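PDB 3H2D: CheC-like superfamily protein from Shewanella oneidensis, which probably acts as a CheX-type phosphatase in chemotaxis signalling, removing phosphate from the response regulator CheY. Local coordinates for residues Q12-V17 with N95-G100; D42-I47 with Q123-S128; S57-F62 with I127-N132; E63-L68 with S142-A147; T134-P139 with I149-E154. All coordinates share one frame; numbering follows the deposited sequence.

Contact 1: Q12-V17 with N95-G100; sequences QSLLNV and NMVTGG
Val97 lies against Leu14, its CG2 methyl 3.8 Å from Leu14 CD1 and the same distance from Leu14 CA. The first torsion of Val97 (chi1 171°) turns CG1 anti to the backbone N and leaves CG2 beside that N, the branch that touches helix 12-17. Ser13 fills the point where the backbones come nearest, its CA 5.0 Å from Val97 CA. Its CB rests 3.4 Å from Val97 O, while OG sits 3.3 Å from Gly100 C; the hydroxyl is hydrogen-bonded to Pro9 O of its own helix, so it meets its neighbour by packing alone. A CB on Gly100 would run into Ser13 OG. The axes of segments 12-17 and 95-100, parts of helices 8-21 and 84-107, pass 8.3 Å apart with their N-to-C directions at 135°, and the second helix lies on one face of the six-stranded antiparallel sheet of this CheC-like fold, where Val97 also touches Ile60. One turn beyond Ser13, Val17 meets the selenomethionine Met96 with both methyls: CG1 is 3.8 Å from Met96 CE, and CG2 is 4.0 Å from Met96 CB. The bend at the selenium folds CE back to Val17, and the two side chains cross at about a right angle.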
# COMPACT_ATOMS: atom_id res chain seq x y z
N GLN B 12 -18.18 9.26 0.80
CA GLN B 12 -19.24 9.52 -0.17
C GLN B 12 -18.92 8.83 -1.50
O GLN B 12 -19.78 8.23 -2.13
CB GLN B 12 -19.39 11.02 -0.34
CG GLN B 12 -19.92 11.72 0.93
CD GLN B 12 -19.69 13.27 0.98
OE1 GLN B 12 -19.29 13.91 -0.02
NE2 GLN B 12 -19.95 13.86 2.18
N SER B 13 -17.65 8.90 -1.90
CA SER B 13 -17.24 8.33 -3.16
C SER B 13 -17.37 6.79 -3.14
O SER B 13 -17.79 6.22 -4.13
CB SER B 13 -15.81 8.78 -3.58
OG SER B 13 -15.78 10.19 -3.66
N LEU B 14 -17.00 6.16 -2.03
CA LEU B 14 -17.11 4.71 -1.90
C LEU B 14 -18.59 4.33 -1.96
O LEU B 14 -18.96 3.38 -2.63
CB LEU B 14 -16.47 4.20 -0.60
CG LEU B 14 -16.55 2.68 -0.38
CD1 LEU B 14 -15.77 1.85 -1.48
CD2 LEU B 14 -16.10 2.31 1.03
N LEU B 15 -19.43 5.08 -1.25
CA LEU B 15 -20.86 4.76 -1.22
C LEU B 15 -21.44 4.94 -2.62
O LEU B 15 -22.28 4.15 -3.07
CB LEU B 15 -21.61 5.60 -0.18
CG LEU B 15 -21.33 5.34 1.31
CD1 LEU B 15 -22.34 6.19 2.11
CD2 LEU B 15 -21.41 3.84 1.67
N ASN B 16 -20.98 5.94 -3.35
CA ASN B 16 -21.35 6.05 -4.78
C ASN B 16 -21.05 4.82 -5.61
O ASN B 16 -21.89 4.35 -6.35
CB ASN B 16 -20.64 7.25 -5.45
CG ASN B 16 -21.25 8.54 -5.09
OD1 ASN B 16 -22.32 8.60 -4.50
ND2 ASN B 16 -20.54 9.63 -5.41
N VAL B 17 -19.83 4.30 -5.51
CA VAL B 17 -19.43 3.15 -6.30
C VAL B 17 -20.23 1.89 -5.87
O VAL B 17 -20.89 1.26 -6.69
CB VAL B 17 -17.91 2.91 -6.21
CG1 VAL B 17 -17.51 1.67 -6.98
CG2 VAL B 17 -17.16 4.14 -6.76
N ASN B 95 -9.14 3.58 -7.45
CA ASN B 95 -8.97 4.76 -8.29
C ASN B 95 -10.22 5.64 -8.30
O ASN B 95 -10.11 6.87 -8.27
CB ASN B 95 -8.67 4.39 -9.74
CG ASN B 95 -7.22 4.22 -10.01
OD1 ASN B 95 -6.36 4.84 -9.39
ND2 ASN B 95 -6.93 3.33 -11.01
N MSE B 96 -11.41 5.03 -8.35
CA MSE B 96 -12.64 5.83 -8.39
C MSE B 96 -12.97 6.50 -7.06
O MSE B 96 -13.45 7.63 -7.06
CB MSE B 96 -13.85 4.99 -8.87
CG MSE B 96 -13.69 4.50 -10.25
SE MSE B 96 -15.37 3.62 -10.79
CE MSE B 96 -15.10 1.94 -9.91
N VAL B 97 -12.71 5.83 -5.93
CA VAL B 97 -12.89 6.43 -4.60
C VAL B 97 -11.97 7.65 -4.41
O VAL B 97 -12.39 8.76 -4.00
CB VAL B 97 -12.67 5.38 -3.49
CG1 VAL B 97 -12.63 6.04 -2.06
CG2 VAL B 97 -13.78 4.32 -3.60
N THR B 98 -10.70 7.45 -4.75
CA THR B 98 -9.66 8.47 -4.59
C THR B 98 -9.88 9.59 -5.56
O THR B 98 -9.74 10.75 -5.20
CB THR B 98 -8.27 7.88 -4.85
OG1 THR B 98 -8.15 6.68 -4.07
CG2 THR B 98 -7.13 8.89 -4.40
N GLY B 99 -10.25 9.25 -6.78
CA GLY B 99 -10.59 10.27 -7.77
C GLY B 99 -11.78 11.13 -7.46
O GLY B 99 -11.74 12.37 -7.67
N GLY B 100 -12.85 10.52 -6.97
CA GLY B 100 -14.01 11.28 -6.56
C GLY B 100 -13.71 12.17 -5.37
O GLY B 100 -14.18 13.32 -5.31

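Contact 2: D42-I47 with Q123-S128; sequences DVSGLI and QGHTIS
A second layer of beta structure packs against one face of the main sheet here, with His125 and Ile127 of strand 125-129 reaching across to Ser44 and Leu46 of strand 43-51. The strand segments run 8.5 Å apart and only 21° from parallel, so side chains rather than backbones fill the gap. His125 NE2 and Ser44 OG share a hydrogen bond of 2.7 Å, and the hydroxyl also bonds to Thr61 OG1 on the neighbouring strand. The imidazole points its edge at the strand, CE1 lying 3.5 Å from Val43 N; chi1 of 72° places CG between the backbone N and the carbonyl carbon and brings the NE2 edge of the ring to Ser44. Its other nitrogen, ND1, is hydrogen-bonded to Gly122 O, so the ring is fixed at both nitrogens. At the corner of the chain, Gly124 N gives a straight bond (170°) to Asp42 OD1 at 2.9 Å, arriving nearly along the C-O axis. The other oxygen, OD2, takes Gln64 N, so the carboxylate ties the turn to the start of helix 64-75. Further along the strands, Leu46 CD1 and Ile127 CD1 meet tip to tip at 4.1 Å. Asp42 and Val43 both face Phe62 as a classic beta bulge, and strand 125-129 pairs antiparallel with a strand of the second subunit, an arrangement typical of a sheet that continues across a dimer interface.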
# COMPACT_ATOMS: atom_id res chain seq x y z
N ASP B 42 -9.32 -9.19 3.80
CA ASP B 42 -8.77 -10.24 2.94
C ASP B 42 -8.19 -9.67 1.62
O ASP B 42 -7.32 -10.27 0.98
CB ASP B 42 -9.88 -11.25 2.66
CG ASP B 42 -10.40 -11.86 3.93
OD1 ASP B 42 -9.56 -12.20 4.83
OD2 ASP B 42 -11.64 -11.99 4.04
N VAL B 43 -8.71 -8.53 1.21
CA VAL B 43 -8.14 -7.82 0.04
C VAL B 43 -8.25 -6.33 0.33
O VAL B 43 -9.27 -5.89 0.86
CB VAL B 43 -8.85 -8.24 -1.28
CG1 VAL B 43 -10.35 -7.81 -1.34
CG2 VAL B 43 -8.05 -7.71 -2.48
N SER B 44 -7.20 -5.56 -0.02
CA SER B 44 -7.22 -4.12 0.27
C SER B 44 -6.63 -3.36 -0.91
O SER B 44 -5.66 -3.84 -1.49
CB SER B 44 -6.40 -3.80 1.53
OG SER B 44 -7.00 -4.31 2.69
N GLY B 45 -7.22 -2.21 -1.22
CA GLY B 45 -6.66 -1.26 -2.19
C GLY B 45 -5.99 -0.11 -1.42
O GLY B 45 -6.61 0.49 -0.55
N LEU B 46 -4.72 0.16 -1.75
CA LEU B 46 -3.89 1.16 -1.10
C LEU B 46 -3.36 2.14 -2.15
O LEU B 46 -2.99 1.73 -3.25
CB LEU B 46 -2.69 0.52 -0.41
CG LEU B 46 -2.91 -0.14 0.95
CD1 LEU B 46 -3.83 -1.31 0.81
CD2 LEU B 46 -1.52 -0.59 1.50
N ILE B 47 -3.32 3.43 -1.81
CA ILE B 47 -2.84 4.45 -2.72
C ILE B 47 -2.29 5.63 -1.95
O ILE B 47 -2.82 6.02 -0.91
CB ILE B 47 -3.96 4.89 -3.71
CG1 ILE B 47 -3.40 5.65 -4.93
CG2 ILE B 47 -5.16 5.62 -2.97
CD1 ILE B 47 -4.34 5.62 -6.15
N GLN B 123 -5.39 -13.52 3.65
CA GLN B 123 -6.44 -13.71 4.65
C GLN B 123 -6.09 -12.92 5.90
O GLN B 123 -4.96 -12.94 6.38
CB GLN B 123 -6.65 -15.19 5.03
CG GLN B 123 -7.82 -15.39 6.04
CD GLN B 123 -8.37 -16.82 6.10
OE1 GLN B 123 -7.91 -17.72 5.39
NE2 GLN B 123 -9.37 -17.02 6.96
N GLY B 124 -7.07 -12.19 6.41
CA GLY B 124 -6.91 -11.53 7.71
C GLY B 124 -5.75 -10.58 7.91
O GLY B 124 -5.21 -10.51 9.00
N HIS B 125 -5.33 -9.87 6.86
CA HIS B 125 -4.27 -8.88 6.99
C HIS B 125 -4.79 -7.57 7.56
O HIS B 125 -5.99 -7.30 7.56
CB HIS B 125 -3.57 -8.65 5.65
CG HIS B 125 -4.39 -7.90 4.65
ND1 HIS B 125 -5.14 -8.53 3.67
CD2 HIS B 125 -4.58 -6.57 4.46
CE1 HIS B 125 -5.73 -7.62 2.91
NE2 HIS B 125 -5.45 -6.42 3.39
N THR B 126 -3.86 -6.75 8.07
CA THR B 126 -4.20 -5.43 8.58
C THR B 126 -3.25 -4.41 7.94
O THR B 126 -2.19 -4.78 7.43
CB THR B 126 -4.07 -5.36 10.11
OG1 THR B 126 -2.72 -5.65 10.49
CG2 THR B 126 -4.99 -6.34 10.81
N ILE B 127 -3.67 -3.16 7.93
CA ILE B 127 -2.88 -2.06 7.36
C ILE B 127 -2.61 -1.04 8.46
O ILE B 127 -3.52 -0.68 9.23
CB ILE B 127 -3.63 -1.35 6.17
CG1 ILE B 127 -4.29 -2.37 5.17
CG2 ILE B 127 -2.67 -0.37 5.44
CD1 ILE B 127 -3.35 -3.21 4.36
N SER B 128 -1.37 -0.57 8.54
CA SER B 128 -0.97 0.46 9.45
C SER B 128 -0.39 1.62 8.63
O SER B 128 0.58 1.41 7.87
CB SER B 128 0.06 -0.09 10.40
OG SER B 128 0.63 0.95 11.18

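Contact 3: S57-F62 with I127-N132; sequences SLSITF and ISHKAN
His129 is gripped at both ring nitrogens by serines of strand 54-62. Ser57 OG lies 2.6 Å from ND1 and Ser59 OG 2.9 Å from NE2, both hydrogen bonds reaching the ring at its edge, near its plane. The two serines are alternate residues of one strand and point the same way, and each has its hydroxyl turned between the backbone N and the carbonyl carbon (chi1 49° for Ser57). Held at both nitrogens, the imidazole is fixed against rotation. With His129 replaced by an alanine, Ser57 and Ser59 would probably lose their ring partner and a gap would be likely to open between strand 54-62 and strand 125-129.

A water adds a second polar link: it lies 2.7 Å from Ser57 OG and accepts a hydrogen bond from Ala131 N at 2.9 Å. Ser57 OG thus serves both ring and water, and the loop after strand 125-129 is tied to the same serine as the strand itself.

Van der Waals packing is lighter. Ile127 slides past Thr61, CG1 coming 3.9 Å from Thr61 OG1, a hydroxyl whose hydrogen bond goes to Ser44 OG. The other branch, CG2, rests 4.1 Å from Ser59 OG.

Charge appears at the subunit interface, where Lys130 NZ forms a salt bridge with Asp88 of the second subunit. With the strand segments at 163°, strand 125-129 packs by its side chains across the face of the sheet and pairs antiparallel with a strand of the second subunit, as part of an intersubunit beta ladder.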
# COMPACT_ATOMS: atom_id res chain seq x y z
N SER B 57 -2.11 8.97 2.68
CA SER B 57 -2.36 7.59 2.30
C SER B 57 -3.82 7.25 2.52
O SER B 57 -4.45 7.76 3.44
CB SER B 57 -1.48 6.65 3.16
OG SER B 57 -1.57 6.95 4.57
N LEU B 58 -4.35 6.40 1.63
CA LEU B 58 -5.69 5.83 1.71
C LEU B 58 -5.61 4.31 1.57
O LEU B 58 -4.88 3.82 0.73
CB LEU B 58 -6.54 6.35 0.57
CG LEU B 58 -7.88 5.67 0.28
CD1 LEU B 58 -8.84 5.89 1.46
CD2 LEU B 58 -8.44 6.23 -1.01
N SER B 59 -6.35 3.60 2.42
CA SER B 59 -6.57 2.14 2.28
C SER B 59 -8.06 1.84 2.34
O SER B 59 -8.80 2.43 3.12
CB SER B 59 -5.80 1.30 3.32
OG SER B 59 -6.20 1.56 4.64
N ILE B 60 -8.50 0.92 1.48
CA ILE B 60 -9.87 0.43 1.48
C ILE B 60 -9.74 -1.09 1.61
O ILE B 60 -9.24 -1.73 0.73
CB ILE B 60 -10.61 0.77 0.17
CG1 ILE B 60 -10.53 2.27 -0.16
CG2 ILE B 60 -12.09 0.36 0.22
CD1 ILE B 60 -11.00 2.55 -1.65
N THR B 61 -10.29 -1.64 2.67
CA THR B 61 -10.10 -3.04 3.02
C THR B 61 -11.44 -3.74 3.01
O THR B 61 -12.40 -3.15 3.50
CB THR B 61 -9.44 -3.13 4.41
OG1 THR B 61 -8.13 -2.51 4.35
CG2 THR B 61 -9.31 -4.61 4.90
N PHE B 62 -11.50 -4.94 2.43
CA PHE B 62 -12.72 -5.74 2.29
C PHE B 62 -12.53 -7.18 2.80
O PHE B 62 -11.49 -7.80 2.54
CB PHE B 62 -13.16 -5.88 0.83
CG PHE B 62 -13.39 -4.59 0.09
CD1 PHE B 62 -12.34 -3.98 -0.59
CD2 PHE B 62 -14.65 -4.00 0.02
CE1 PHE B 62 -12.57 -2.79 -1.31
CE2 PHE B 62 -14.86 -2.83 -0.70
CZ PHE B 62 -13.82 -2.25 -1.37
N ILE B 127 -3.67 -3.16 7.93
CA ILE B 127 -2.88 -2.06 7.36
C ILE B 127 -2.61 -1.04 8.46
O ILE B 127 -3.52 -0.68 9.23
CB ILE B 127 -3.63 -1.35 6.17
CG1 ILE B 127 -4.29 -2.37 5.17
CG2 ILE B 127 -2.67 -0.37 5.44
CD1 ILE B 127 -3.35 -3.21 4.36
N SER B 128 -1.37 -0.57 8.54
CA SER B 128 -0.97 0.46 9.45
C SER B 128 -0.39 1.62 8.63
O SER B 128 0.58 1.41 7.87
CB SER B 128 0.06 -0.09 10.40
OG SER B 128 0.63 0.95 11.18
N HIS B 129 -0.98 2.80 8.78
CA HIS B 129 -0.52 4.04 8.11
C HIS B 129 0.50 4.71 8.98
O HIS B 129 0.23 4.93 10.17
CB HIS B 129 -1.69 5.00 7.91
CG HIS B 129 -2.72 4.50 6.96
ND1 HIS B 129 -3.05 5.17 5.81
CD2 HIS B 129 -3.44 3.35 6.96
CE1 HIS B 129 -3.99 4.49 5.17
NE2 HIS B 129 -4.22 3.36 5.83
N LYS B 130 1.65 5.06 8.40
CA LYS B 130 2.77 5.57 9.15
C LYS B 130 3.02 7.06 9.02
O LYS B 130 3.94 7.56 9.62
CB LYS B 130 4.05 4.74 8.85
CG LYS B 130 3.84 3.26 9.08
CD LYS B 130 3.71 2.94 10.60
CE LYS B 130 3.65 1.43 10.82
NZ LYS B 130 3.43 0.99 12.23
N ALA B 131 2.19 7.79 8.29
CA ALA B 131 2.31 9.27 8.28
C ALA B 131 2.35 9.86 9.69
O ALA B 131 1.79 9.30 10.63
CB ALA B 131 1.16 9.94 7.50
N ASN B 132 3.01 11.00 9.84
CA ASN B 132 2.98 11.72 11.10
C ASN B 132 1.80 12.65 11.00
O ASN B 132 1.95 13.83 10.65
CB ASN B 132 4.27 12.52 11.33
CG ASN B 132 4.20 13.39 12.58
O HOH W 1 0.89 7.01 5.78

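Contact 4: E63-L68 with S142-A147; sequences EQKLVL and SSYGTA. With GOL (glycerol), chain D.
Glu63 OE1 accepts a hydrogen bond from Thr146 N at 2.8 Å, and Glu63 N returns one to Thr146 O at 3.1 Å, so one residue grips both backbone polar groups of Thr146. The amide meets OE1 from above the carboxylate plane, 58° out of it. Glu63 stands at the N-cap position of helix 64-75, and its partner follows the type I turn Ser142 to Gly145 that closes the hairpin 135-142/145-153, pinning a helix start to a hairpin head. A glycerol, probably from the crystallisation liquor, bonds to both carboxylate oxygens: its O2 gives a hydrogen bond of 2.6 Å to Glu63 OE2 and receives one from Thr146 OG1, while its O1 bonds to OE1. Gly145 CA lies 3.3 Å from Glu63 OE1, where any CB would collide with it. Leu66, with CG anti to its N (chi1 174°), splits its methyls between the two arms of the hairpin: CD1 reaches 3.6 Å from Ser142 OG, and CD2 rests 3.7 Å from Ala147 CB. Further out, Lys65 CB lies 3.4 Å from Tyr144 O, and the two side chains cross at about a right angle, Lys65 CE 4.2 Å from Tyr144 CD1.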
# COMPACT_ATOMS: atom_id res chain seq x y z
N GLU B 63 -13.56 -7.75 3.44
CA GLU B 63 -13.62 -9.19 3.63
C GLU B 63 -13.94 -9.88 2.33
O GLU B 63 -14.58 -9.30 1.46
CB GLU B 63 -14.66 -9.57 4.72
CG GLU B 63 -14.14 -9.21 6.08
CD GLU B 63 -15.13 -9.35 7.19
OE1 GLU B 63 -16.34 -9.38 6.91
OE2 GLU B 63 -14.67 -9.39 8.36
N GLN B 64 -13.50 -11.12 2.20
CA GLN B 64 -13.64 -11.86 0.95
C GLN B 64 -15.06 -11.97 0.46
O GLN B 64 -15.33 -11.79 -0.73
CB GLN B 64 -13.03 -13.25 1.07
CG GLN B 64 -13.22 -14.08 -0.18
CD GLN B 64 -12.38 -15.33 -0.24
OE1 GLN B 64 -11.19 -15.29 -0.00
NE2 GLN B 64 -13.02 -16.46 -0.58
N LYS B 65 -16.01 -12.36 1.34
CA LYS B 65 -17.40 -12.57 0.85
C LYS B 65 -18.01 -11.25 0.30
O LYS B 65 -18.75 -11.23 -0.71
CB LYS B 65 -18.27 -13.18 1.95
CG LYS B 65 -19.65 -13.59 1.50
CD LYS B 65 -20.52 -13.90 2.71
CE LYS B 65 -21.92 -14.30 2.34
NZ LYS B 65 -21.96 -15.70 1.78
N LEU B 66 -17.66 -10.15 0.95
CA LEU B 66 -18.11 -8.83 0.53
C LEU B 66 -17.54 -8.44 -0.83
O LEU B 66 -18.32 -8.03 -1.71
CB LEU B 66 -17.82 -7.77 1.57
CG LEU B 66 -18.11 -6.30 1.22
CD1 LEU B 66 -19.53 -6.04 0.74
CD2 LEU B 66 -17.74 -5.34 2.38
N VAL B 67 -16.22 -8.55 -1.01
CA VAL B 67 -15.63 -8.13 -2.28
C VAL B 67 -16.13 -9.03 -3.44
O VAL B 67 -16.31 -8.56 -4.56
CB VAL B 67 -14.09 -8.13 -2.24
CG1 VAL B 67 -13.54 -9.50 -2.39
CG2 VAL B 67 -13.46 -7.14 -3.30
N LEU B 68 -16.31 -10.32 -3.17
CA LEU B 68 -16.88 -11.21 -4.18
C LEU B 68 -18.33 -10.88 -4.54
O LEU B 68 -18.74 -11.06 -5.70
CB LEU B 68 -16.73 -12.67 -3.78
CG LEU B 68 -15.29 -13.21 -3.70
CD1 LEU B 68 -15.33 -14.65 -3.20
CD2 LEU B 68 -14.61 -13.13 -5.10
N SER B 142 -22.21 -4.89 6.02
CA SER B 142 -23.30 -5.50 5.28
C SER B 142 -23.46 -6.95 5.78
O SER B 142 -22.61 -7.45 6.53
CB SER B 142 -23.01 -5.48 3.78
OG SER B 142 -21.93 -6.33 3.44
N SER B 143 -24.52 -7.62 5.36
CA SER B 143 -24.67 -9.06 5.67
C SER B 143 -23.54 -9.89 5.04
O SER B 143 -23.22 -11.00 5.52
CB SER B 143 -26.05 -9.56 5.21
OG SER B 143 -26.19 -9.29 3.83
N TYR B 144 -22.92 -9.36 3.99
CA TYR B 144 -21.82 -10.04 3.31
C TYR B 144 -20.51 -9.87 4.03
O TYR B 144 -19.53 -10.55 3.70
CB TYR B 144 -21.64 -9.48 1.91
CG TYR B 144 -22.91 -9.58 1.15
CD1 TYR B 144 -23.31 -10.79 0.60
CD2 TYR B 144 -23.76 -8.49 1.04
CE1 TYR B 144 -24.50 -10.89 -0.09
CE2 TYR B 144 -24.93 -8.57 0.33
CZ TYR B 144 -25.30 -9.78 -0.21
OH TYR B 144 -26.46 -9.86 -0.92
N GLY B 145 -20.49 -8.96 5.00
CA GLY B 145 -19.31 -8.69 5.77
C GLY B 145 -18.91 -7.22 5.79
O GLY B 145 -19.69 -6.34 5.39
N THR B 146 -17.68 -6.99 6.22
CA THR B 146 -17.20 -5.66 6.61
C THR B 146 -16.13 -5.08 5.67
O THR B 146 -15.29 -5.79 5.11
CB THR B 146 -16.65 -5.72 8.07
OG1 THR B 146 -17.61 -6.41 8.91
CG2 THR B 146 -16.36 -4.31 8.59
N ALA B 147 -16.16 -3.76 5.51
CA ALA B 147 -15.10 -3.03 4.85
C ALA B 147 -14.66 -1.90 5.76
O ALA B 147 -15.36 -1.54 6.70
CB ALA B 147 -15.54 -2.51 3.44
C1 GOL D . -18.47 -9.64 9.70
O1 GOL D . -17.89 -10.54 8.77
C2 GOL D . -17.51 -9.18 10.80
O2 GOL D . -16.28 -8.72 10.26
C3 GOL D . -17.19 -10.28 11.80
O3 GOL D . -16.15 -9.84 12.67

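Contact 5: T134-P139 with I149-E154; sequences TKIIMP and IEVCFE
Val151 O takes the amide of Ile136 in a nearly straight bond of 2.9 Å (174° at the hydrogen), and Ile136 O takes Val151 N in return at 2.9 Å. Met138 and Ile149 repeat this hydrogen-bonded pairing, Met138 N reaching Ile149 O at 3.0 Å. Between these pairs, Ile137 and Glu150 form a non-hydrogen-bonded pair; beside it Glu150 CA approaches Ile136 O at 3.3 Å as a CA-H...O contact. Ile136 and Val151 lie side by side on the face toward helix 8-21, where Ile136 CD1 and Val151 CG1 lie 4.2 Å apart. On the other face, Lys135 bends at chi2 (85°) and runs over both of its neighbours: CB lies 3.6 Å from Glu150 OE2, and CE packs 3.7 Å from Cys152 SG. Its ammonium continues to Ala131 O and Gly133 O. A leucine in its place would probably leave both carbonyls without this donor and loosen the loop's tie to the strand. Glu150 directs OE1 to a salt bridge with Lys34, which would tend to stabilise the buried carboxylate as an anion. The ladder is that of the antiparallel hairpin 135-142/145-153, which inserts between strands 27-33 and 54-62 in the sheet of this CheC-like fold.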
# COMPACT_ATOMS: atom_id res chain seq x y z
N THR B 134 -2.95 12.62 11.72
CA THR B 134 -4.10 11.94 12.27
C THR B 134 -4.50 10.78 11.38
O THR B 134 -4.52 10.92 10.19
CB THR B 134 -5.29 12.89 12.39
OG1 THR B 134 -4.84 14.12 12.97
CG2 THR B 134 -6.39 12.26 13.27
N LYS B 135 -4.83 9.64 11.97
CA LYS B 135 -5.29 8.48 11.21
C LYS B 135 -6.78 8.43 11.44
O LYS B 135 -7.21 8.36 12.58
CB LYS B 135 -4.63 7.18 11.72
CG LYS B 135 -3.13 6.99 11.33
CD LYS B 135 -2.17 7.67 12.28
CE LYS B 135 -0.72 7.60 11.83
NZ LYS B 135 0.11 8.53 12.61
N ILE B 136 -7.58 8.49 10.38
CA ILE B 136 -9.04 8.44 10.49
C ILE B 136 -9.53 7.14 9.86
O ILE B 136 -9.22 6.85 8.71
CB ILE B 136 -9.72 9.60 9.75
CG1 ILE B 136 -9.18 10.95 10.19
CG2 ILE B 136 -11.22 9.53 9.92
CD1 ILE B 136 -9.65 12.06 9.24
N ILE B 137 -10.27 6.34 10.61
CA ILE B 137 -10.76 5.09 10.12
C ILE B 137 -12.27 4.99 10.33
O ILE B 137 -12.82 5.50 11.31
CB ILE B 137 -10.07 3.90 10.81
CG1 ILE B 137 -10.59 2.58 10.24
CG2 ILE B 137 -10.27 3.93 12.29
CD1 ILE B 137 -9.60 1.41 10.44
N MSE B 138 -12.94 4.32 9.40
CA MSE B 138 -14.35 4.07 9.56
C MSE B 138 -14.72 2.73 8.99
O MSE B 138 -14.28 2.37 7.91
CB MSE B 138 -15.18 5.15 8.89
CG MSE B 138 -15.18 5.13 7.40
SE MSE B 138 -16.34 6.63 6.86
CE MSE B 138 -18.07 5.76 6.91
N PRO B 139 -15.54 1.99 9.74
CA PRO B 139 -16.07 0.72 9.26
C PRO B 139 -17.32 0.90 8.39
O PRO B 139 -18.01 1.94 8.50
CB PRO B 139 -16.40 -0.00 10.57
CG PRO B 139 -16.87 1.10 11.42
CD PRO B 139 -16.00 2.29 11.11
N ILE B 149 -12.44 2.03 5.45
CA ILE B 149 -11.61 3.03 4.83
C ILE B 149 -10.75 3.63 5.92
O ILE B 149 -11.22 3.89 7.01
CB ILE B 149 -12.40 4.21 4.18
CG1 ILE B 149 -13.08 3.80 2.92
CG2 ILE B 149 -11.45 5.37 3.85
CD1 ILE B 149 -14.13 4.88 2.43
N GLU B 150 -9.46 3.78 5.64
CA GLU B 150 -8.57 4.55 6.47
C GLU B 150 -7.84 5.61 5.63
O GLU B 150 -7.29 5.29 4.56
CB GLU B 150 -7.59 3.63 7.20
CG GLU B 150 -6.69 4.38 8.19
CD GLU B 150 -5.82 3.51 9.10
OE1 GLU B 150 -5.95 2.26 9.10
OE2 GLU B 150 -4.98 4.12 9.83
N VAL B 151 -7.81 6.85 6.12
CA VAL B 151 -6.99 7.89 5.51
C VAL B 151 -6.03 8.50 6.53
O VAL B 151 -6.31 8.53 7.74
CB VAL B 151 -7.87 8.99 4.82
CG1 VAL B 151 -8.34 10.04 5.82
CG2 VAL B 151 -7.09 9.67 3.72
N CYS B 152 -4.89 8.98 6.07
CA CYS B 152 -3.91 9.65 6.94
C CYS B 152 -3.24 10.72 6.13
O CYS B 152 -2.90 10.47 4.99
CB CYS B 152 -2.87 8.66 7.42
SG CYS B 152 -1.80 9.32 8.72
N PHE B 153 -3.09 11.92 6.69
CA PHE B 153 -2.38 13.01 5.98
C PHE B 153 -1.42 13.66 6.94
O PHE B 153 -1.76 13.81 8.12
CB PHE B 153 -3.35 14.07 5.51
CG PHE B 153 -4.15 13.68 4.31
CD1 PHE B 153 -3.56 13.65 3.05
CD2 PHE B 153 -5.50 13.38 4.43
CE1 PHE B 153 -4.30 13.29 1.93
CE2 PHE B 153 -6.25 13.03 3.32
CZ PHE B 153 -5.64 12.98 2.07
N GLU B 154 -0.26 14.03 6.42
CA GLU B 154 0.70 14.95 7.06
C GLU B 154 0.41 16.35 6.51
O GLU B 154 0.24 16.52 5.26
CB GLU B 154 2.13 14.58 6.67
CG GLU B 154 2.64 13.34 7.35
CD GLU B 154 4.12 13.03 7.05
OE1 GLU B 154 4.77 13.76 6.24
OE2 GLU B 154 4.62 12.04 7.64

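The five contacts tie together both faces and one end of a single sheet. Contact 5 lies within it and is the one made by backbone ladder bonds; contact 1 packs helices against one face of it, largely by van der Waals packing, with Leu14 touching Ile149 of contact 5. On the opposite side of the chain's centre from contact 1, contacts 2 and 3 share strand 125-129 and Ile127, use the neighbouring strands 43-51 and 54-62, and rely on histidine-serine bonds in a buried layer reaching the second subunit. Contact 4, only partly buried at the sheet's end, relies on a carboxylate and backbone bonds at a helix start, and touches contact 3 through Phe62 and Ala147.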